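Local coordinates for protein bacilliredoxin BrxA (Bacillus subtilis, PDB 3FHK) that removes bacillithiol from S-bacillithiolated proteins such as OhrR and MetE, acting as a dithiol bacilliredoxin of the thioredoxin superfamily with a CXC redox motif, at residues M96-M110 with L113-I127. The protein carries 2 engineered substitutions. Numbering follows the deposited sequence.
Sequences MREYFTGAAPSSPSM and LKGKEVVHFIPRHEI. Engineered in segment 96-110: Ala103 (natural residue Gln), Ala104 (natural residue Glu). With SO4 (sulfate ion), chain F; SO4 (sulfate ion), chain G.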
loop_
_atom_site.group_PDB
_atom_site.type_symbol
_atom_site.label_atom_id
_atom_site.label_comp_id
_atom_site.label_asym_id
_atom_site.label_seq_id
_atom_site.Cartn_x
_atom_site.Cartn_y
_atom_site.Cartn_z
ATOM N N MET A 96 -23.633 21.878 -0.529
ATOM C CA MET A 96 -24.795 21.665 0.325
ATOM C C MET A 96 -24.665 22.480 1.611
ATOM O O MET A 96 -25.618 23.126 2.052
ATOM C CB MET A 96 -24.981 20.181 0.647
ATOM C CG MET A 96 -26.297 19.853 1.338
ATOM S SD MET A 96 -27.742 20.513 0.475
ATOM C CE MET A 96 -28.980 20.284 1.722
ATOM N N ARG A 97 -23.474 22.465 2.199
ATOM C CA ARG A 97 -23.251 23.148 3.468
ATOM C C ARG A 97 -23.466 24.661 3.369
ATOM O O ARG A 97 -23.850 25.296 4.348
ATOM C CB ARG A 97 -21.880 22.787 4.063
ATOM C CG ARG A 97 -21.800 21.330 4.616
ATOM C CD ARG A 97 -20.355 20.936 4.962
ATOM N NE ARG A 97 -20.295 19.726 5.773
ATOM C CZ ARG A 97 -19.192 19.005 5.983
ATOM N NH1 ARG A 97 -18.032 19.351 5.430
ATOM N NH2 ARG A 97 -19.250 17.913 6.736
ATOM N N GLU A 98 -23.255 25.228 2.185
ATOM C CA GLU A 98 -23.504 26.649 1.970
ATOM C C GLU A 98 -24.945 27.036 2.298
ATOM O O GLU A 98 -25.220 28.190 2.631
ATOM C CB GLU A 98 -23.190 27.038 0.529
ATOM C CG GLU A 98 -21.712 27.163 0.209
ATOM C CD GLU A 98 -21.480 27.544 -1.239
ATOM O OE1 GLU A 98 -22.470 27.862 -1.930
ATOM O OE2 GLU A 98 -20.318 27.521 -1.690
ATOM N N TYR A 99 -25.857 26.073 2.193
ATOM C CA TYR A 99 -27.278 26.309 2.439
ATOM C C TYR A 99 -27.631 26.209 3.923
ATOM O O TYR A 99 -28.693 26.673 4.340
ATOM C CB TYR A 99 -28.131 25.300 1.653
ATOM C CG TYR A 99 -28.110 25.486 0.149
ATOM C CD1 TYR A 99 -29.068 26.263 -0.495
ATOM C CD2 TYR A 99 -27.122 24.901 -0.621
ATOM C CE1 TYR A 99 -29.041 26.445 -1.875
ATOM C CE2 TYR A 99 -27.080 25.076 -1.992
ATOM C CZ TYR A 99 -28.042 25.839 -2.616
ATOM O OH TYR A 99 -27.988 25.990 -3.982
ATOM N N PHE A 100 -26.753 25.585 4.708
ATOM C CA PHE A 100 -27.017 25.351 6.129
ATOM C C PHE A 100 -26.587 26.569 6.953
ATOM O O PHE A 100 -25.711 26.467 7.810
ATOM C CB PHE A 100 -26.282 24.098 6.642
ATOM C CG PHE A 100 -26.673 22.809 5.945
ATOM C CD1 PHE A 100 -27.814 22.742 5.144
ATOM C CD2 PHE A 100 -25.913 21.656 6.122
ATOM C CE1 PHE A 100 -28.173 21.564 4.517
ATOM C CE2 PHE A 100 -26.272 20.458 5.503
ATOM C CZ PHE A 100 -27.402 20.408 4.698
ATOM N N THR A 101 -27.201 27.717 6.683
ATOM C CA THR A 101 -26.803 28.982 7.306
ATOM C C THR A 101 -26.793 28.864 8.823
ATOM O O THR A 101 -27.756 28.400 9.436
ATOM C CB THR A 101 -27.746 30.139 6.896
ATOM O OG1 THR A 101 -28.042 30.042 5.497
ATOM C CG2 THR A 101 -27.107 31.505 7.182
ATOM N N GLY A 102 -25.686 29.269 9.425
ATOM C CA GLY A 102 -25.554 29.204 10.863
ATOM C C GLY A 102 -24.792 27.985 11.332
ATOM O O GLY A 102 -24.130 28.032 12.375
ATOM N N ALA A 103 -24.880 26.896 10.570
ATOM C CA ALA A 103 -24.270 25.638 10.979
ATOM C C ALA A 103 -22.784 25.554 10.677
ATOM O O ALA A 103 -22.323 26.002 9.634
ATOM C CB ALA A 103 -24.998 24.452 10.329
ATOM N N ALA A 104 -22.033 24.954 11.593
ATOM C CA ALA A 104 -20.656 24.590 11.292
ATOM C C ALA A 104 -20.670 23.273 10.515
ATOM O O ALA A 104 -21.656 22.535 10.550
ATOM C CB ALA A 104 -19.848 24.461 12.563
ATOM N N PRO A 105 -19.592 22.987 9.778
ATOM C CA PRO A 105 -19.506 21.691 9.091
ATOM C C PRO A 105 -19.237 20.554 10.070
ATOM O O PRO A 105 -18.438 20.725 10.989
ATOM C CB PRO A 105 -18.293 21.863 8.176
ATOM C CG PRO A 105 -17.483 22.950 8.808
ATOM C CD PRO A 105 -18.452 23.869 9.471
ATOM N N SER A 106 -19.910 19.420 9.880
ATOM C CA SER A 106 -19.586 18.197 10.600
ATOM C C SER A 106 -20.123 17.000 9.829
ATOM O O SER A 106 -20.957 17.146 8.935
ATOM C CB SER A 106 -20.136 18.214 12.033
ATOM O OG SER A 106 -21.544 18.039 12.065
ATOM N N SER A 107 -19.664 15.814 10.207
ATOM C CA SER A 107 -19.870 14.617 9.406
ATOM C C SER A 107 -19.785 13.386 10.314
ATOM O O SER A 107 -18.809 13.230 11.051
ATOM C CB SER A 107 -18.765 14.559 8.350
ATOM O OG SER A 107 -18.981 13.520 7.430
ATOM N N PRO A 108 -20.812 12.519 10.295
ATOM C CA PRO A 108 -22.062 12.658 9.550
ATOM C C PRO A 108 -22.911 13.730 10.199
ATOM O O PRO A 108 -22.679 14.081 11.347
ATOM C CB PRO A 108 -22.734 11.297 9.770
ATOM C CG PRO A 108 -22.220 10.877 11.126
ATOM C CD PRO A 108 -20.778 11.243 11.042
ATOM N N SER A 109 -23.882 14.252 9.469
ATOM C CA SER A 109 -24.840 15.166 10.067
ATOM C C SER A 109 -26.109 15.116 9.228
ATOM O O SER A 109 -26.118 14.516 8.155
ATOM C CB SER A 109 -24.253 16.585 10.186
ATOM O OG SER A 109 -23.869 17.105 8.919
ATOM N N MET A 110 -27.182 15.720 9.715
ATOM C CA MET A 110 -28.450 15.665 8.995
ATOM C C MET A 110 -29.182 17.007 9.067
ATOM O O MET A 110 -29.145 17.689 10.087
ATOM C CB MET A 110 -29.322 14.545 9.558
ATOM C CG MET A 110 -28.732 13.138 9.393
ATOM S SD MET A 110 -29.780 11.827 10.081
ATOM C CE MET A 110 -29.025 11.635 11.687
ATOM N N LEU A 113 -35.072 20.155 5.820
ATOM C CA LEU A 113 -35.354 21.406 5.110
ATOM C C LEU A 113 -36.841 21.621 4.899
ATOM O O LEU A 113 -37.606 20.669 4.777
ATOM C CB LEU A 113 -34.727 21.374 3.719
ATOM C CG LEU A 113 -33.243 21.658 3.513
ATOM C CD1 LEU A 113 -32.427 21.354 4.751
ATOM C CD2 LEU A 113 -32.763 20.856 2.318
ATOM N N LYS A 114 -37.240 22.885 4.850
ATOM C CA LYS A 114 -38.508 23.285 4.258
ATOM C C LYS A 114 -38.072 24.189 3.117
ATOM O O LYS A 114 -37.363 25.170 3.348
ATOM C CB LYS A 114 -39.362 24.053 5.267
ATOM C CG LYS A 114 -40.645 24.647 4.700
ATOM C CD LYS A 114 -41.883 23.847 5.095
ATOM C CE LYS A 114 -42.044 22.592 4.249
ATOM N NZ LYS A 114 -43.283 21.821 4.585
ATOM N N GLY A 115 -38.449 23.847 1.887
ATOM C CA GLY A 115 -37.812 24.444 0.727
ATOM C C GLY A 115 -36.316 24.180 0.819
ATOM O O GLY A 115 -35.889 23.034 0.979
ATOM N N LYS A 116 -35.510 25.231 0.745
ATOM C CA LYS A 116 -34.071 25.076 0.951
ATOM C C LYS A 116 -33.599 25.654 2.296
ATOM O O LYS A 116 -32.404 25.840 2.524
ATOM C CB LYS A 116 -33.281 25.668 -0.217
ATOM C CG LYS A 116 -33.515 27.143 -0.449
ATOM C CD LYS A 116 -32.735 27.654 -1.656
ATOM C CE LYS A 116 -32.693 29.181 -1.677
ATOM N NZ LYS A 116 -31.777 29.704 -2.736
ATOM N N GLU A 117 -34.546 25.922 3.189
ATOM C CA GLU A 117 -34.229 26.443 4.513
ATOM C C GLU A 117 -34.188 25.327 5.558
ATOM O O GLU A 117 -35.095 24.502 5.620
ATOM C CB GLU A 117 -35.270 27.485 4.934
ATOM C CG GLU A 117 -35.131 27.909 6.394
ATOM C CD GLU A 117 -36.375 28.595 6.947
ATOM O OE1 GLU A 117 -36.269 29.779 7.343
ATOM O OE2 GLU A 117 -37.453 27.957 6.984
ATOM N N VAL A 118 -33.147 25.311 6.383
ATOM C CA VAL A 118 -33.059 24.345 7.478
ATOM C C VAL A 118 -34.098 24.644 8.552
ATOM O O VAL A 118 -34.190 25.773 9.029
ATOM C CB VAL A 118 -31.655 24.342 8.103
ATOM C CG1 VAL A 118 -31.587 23.377 9.298
ATOM C CG2 VAL A 118 -30.613 23.964 7.046
ATOM N N VAL A 119 -34.904 23.648 8.912
ATOM C CA VAL A 119 -35.834 23.811 10.027
ATOM C C VAL A 119 -35.456 22.896 11.193
ATOM O O VAL A 119 -35.979 23.025 12.301
ATOM C CB VAL A 119 -37.303 23.571 9.612
ATOM C CG1 VAL A 119 -37.763 24.619 8.602
ATOM C CG2 VAL A 119 -37.506 22.129 9.078
ATOM N N HIS A 120 -34.554 21.960 10.942
ATOM C CA HIS A 120 -34.014 21.151 12.026
ATOM C C HIS A 120 -32.664 20.576 11.635
ATOM O O HIS A 120 -32.493 20.078 10.534
ATOM C CB HIS A 120 -34.971 20.031 12.431
ATOM C CG HIS A 120 -34.538 19.301 13.661
ATOM N ND1 HIS A 120 -34.733 19.804 14.932
ATOM C CD2 HIS A 120 -33.890 18.122 13.819
ATOM C CE1 HIS A 120 -34.237 18.958 15.817
ATOM N NE2 HIS A 120 -33.724 17.930 15.173
ATOM N N PHE A 121 -31.704 20.653 12.542
ATOM C CA PHE A 121 -30.343 20.273 12.225
ATOM C C PHE A 121 -29.863 19.257 13.256
ATOM O O PHE A 121 -30.174 19.371 14.434
ATOM C CB PHE A 121 -29.436 21.513 12.188
ATOM C CG PHE A 121 -28.095 21.262 11.541
ATOM C CD1 PHE A 121 -26.946 21.156 12.306
ATOM C CD2 PHE A 121 -27.989 21.116 10.169
ATOM C CE1 PHE A 121 -25.719 20.900 11.712
ATOM C CE2 PHE A 121 -26.763 20.862 9.570
ATOM C CZ PHE A 121 -25.632 20.750 10.340
ATOM N N ILE A 122 -29.139 18.242 12.800
ATOM C CA ILE A 122 -28.552 17.264 13.700
ATOM C C ILE A 122 -27.062 17.169 13.424
ATOM O O ILE A 122 -26.642 16.456 12.523
ATOM C CB ILE A 122 -29.179 15.878 13.517
ATOM C CG1 ILE A 122 -30.702 15.963 13.656
ATOM C CG2 ILE A 122 -28.600 14.894 14.536
ATOM C CD1 ILE A 122 -31.411 14.672 13.300
ATOM N N PRO A 123 -26.256 17.912 14.189
ATOM C CA PRO A 123 -24.814 17.892 13.946
ATOM C C PRO A 123 -24.214 16.579 14.437
ATOM O O PRO A 123 -24.882 15.817 15.136
ATOM C CB PRO A 123 -24.303 19.055 14.793
ATOM C CG PRO A 123 -25.287 19.164 15.904
ATOM C CD PRO A 123 -26.620 18.731 15.358
ATOM N N ARG A 124 -22.964 16.329 14.078
ATOM C CA ARG A 124 -22.276 15.121 14.509
ATOM C C ARG A 124 -22.373 14.843 16.018
ATOM O O ARG A 124 -22.543 13.698 16.423
ATOM C CB ARG A 124 -20.812 15.145 14.073
ATOM C CG ARG A 124 -20.078 13.893 14.513
ATOM C CD ARG A 124 -18.571 13.987 14.288
ATOM N NE ARG A 124 -17.879 12.875 14.937
ATOM C CZ ARG A 124 -17.449 11.787 14.306
ATOM N NH1 ARG A 124 -17.624 11.661 12.999
ATOM N NH2 ARG A 124 -16.834 10.826 14.982
ATOM N N HIS A 125 -22.280 15.881 16.847
ATOM C CA HIS A 125 -22.264 15.675 18.299
ATOM C C HIS A 125 -23.622 15.256 18.844
ATOM O O HIS A 125 -23.734 14.831 19.990
ATOM C CB HIS A 125 -21.711 16.899 19.045
ATOM C CG HIS A 125 -22.645 18.071 19.081
ATOM N ND1 HIS A 125 -22.470 19.188 18.293
ATOM C CD2 HIS A 125 -23.749 18.307 19.831
ATOM C CE1 HIS A 125 -23.433 20.058 18.545
ATOM N NE2 HIS A 125 -24.222 19.548 19.473
ATOM N N GLU A 126 -24.645 15.352 18.001
ATOM C CA GLU A 126 -25.996 14.952 18.369
ATOM C C GLU A 126 -26.183 13.506 17.948
ATOM O O GLU A 126 -27.203 12.871 18.241
ATOM C CB GLU A 126 -27.016 15.836 17.656
ATOM C CG GLU A 126 -28.129 16.351 18.540
ATOM C CD GLU A 126 -27.701 17.533 19.379
ATOM O OE1 GLU A 126 -28.028 18.678 19.003
ATOM O OE2 GLU A 126 -27.029 17.321 20.408
ATOM N N ILE A 127 -25.173 12.990 17.261
ATOM C CA ILE A 127 -25.204 11.634 16.736
ATOM C C ILE A 127 -24.190 10.740 17.445
ATOM O O ILE A 127 -24.552 9.728 18.042
ATOM C CB ILE A 127 -24.916 11.618 15.222
ATOM C CG1 ILE A 127 -25.978 12.434 14.478
ATOM C CG2 ILE A 127 -24.838 10.169 14.704
ATOM C CD1 ILE A 127 -25.799 12.472 12.954
HETATM S S SO4 F . -15.716 16.689 6.478
HETATM O O1 SO4 F . -14.561 17.150 7.239
HETATM O O2 SO4 F . -15.442 15.334 6.015
HETATM O O3 SO4 F . -16.867 16.716 7.382
HETATM O O4 SO4 F . -15.981 17.519 5.295
HETATM S S SO4 G . -37.030 21.995 16.147
HETATM O O1 SO4 G . -35.650 22.417 15.910
HETATM O O2 SO4 G . -37.056 21.195 17.369
HETATM O O3 SO4 G . -37.903 23.155 16.321
HETATM O O4 SO4 G . -37.501 21.213 15.007
HETATM O O HOH W 1 -31.073 27.294 5.954
HETATM O O HOH W 2 -30.646 27.992 2.169
#
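The cis-proline loop and the beta hairpin of a thioredoxin-like fold meet here, Pro108 following a cis peptide bond and strand 109-114 pairing antiparallel with strand 117-122. Met110 and Ile122 form a hydrogen-bonded pair: Met110 N reaches Ile122 O at 3.0 Å, and Ile122 N returns to Met110 O at 2.8 Å. On their shared face Met110 bends at chi3 and lays its CE 3.6 Å from Ile127 CD1.

Beyond the strand end, Arg124 grips the loop twice. Its backbone N points almost straight at Ser106 OG (3.0 Å, 169°), while its side chain, extended from CG to NE with CG anti to the backbone N (chi1 -180°), sends NH1 to Ser107 O at 2.8 Å. That oxygen lies at the guanidinium edge, the donor in the carbonyl plane. Arg124 NE forms a salt bridge with Glu128. With an alanine here, Ser107 O would probably lose this donor and Glu128 this charge partner, the backbone bond to Ser106 OG remaining. The Arg124 and Pro108 side chains both touch Cys56, one of the two CXC nucleophiles.

On the other flank, Phe121 turns its edge to the face of Phe100 in an offset edge-to-face pair, planes at 66°. The methyl of engineered Ala103 sits over one face of Phe121, CB 4.0 Å from the ring centroid, and Val118 CG2 meets Phe100 CD1 at 3.6 Å. Lys116 CD lies at the Tyr99 ring edge; Lys116 NZ forms a salt bridge and Tyr99 OH a hydrogen bond with the Glu42 carboxylate. Two waters bridge Tyr99 O, one to Val118 N, the other to Lys116 O.

The cis-proline loop set against the CXC motif and running on into a beta hairpin is characteristic of the thioredoxin fold.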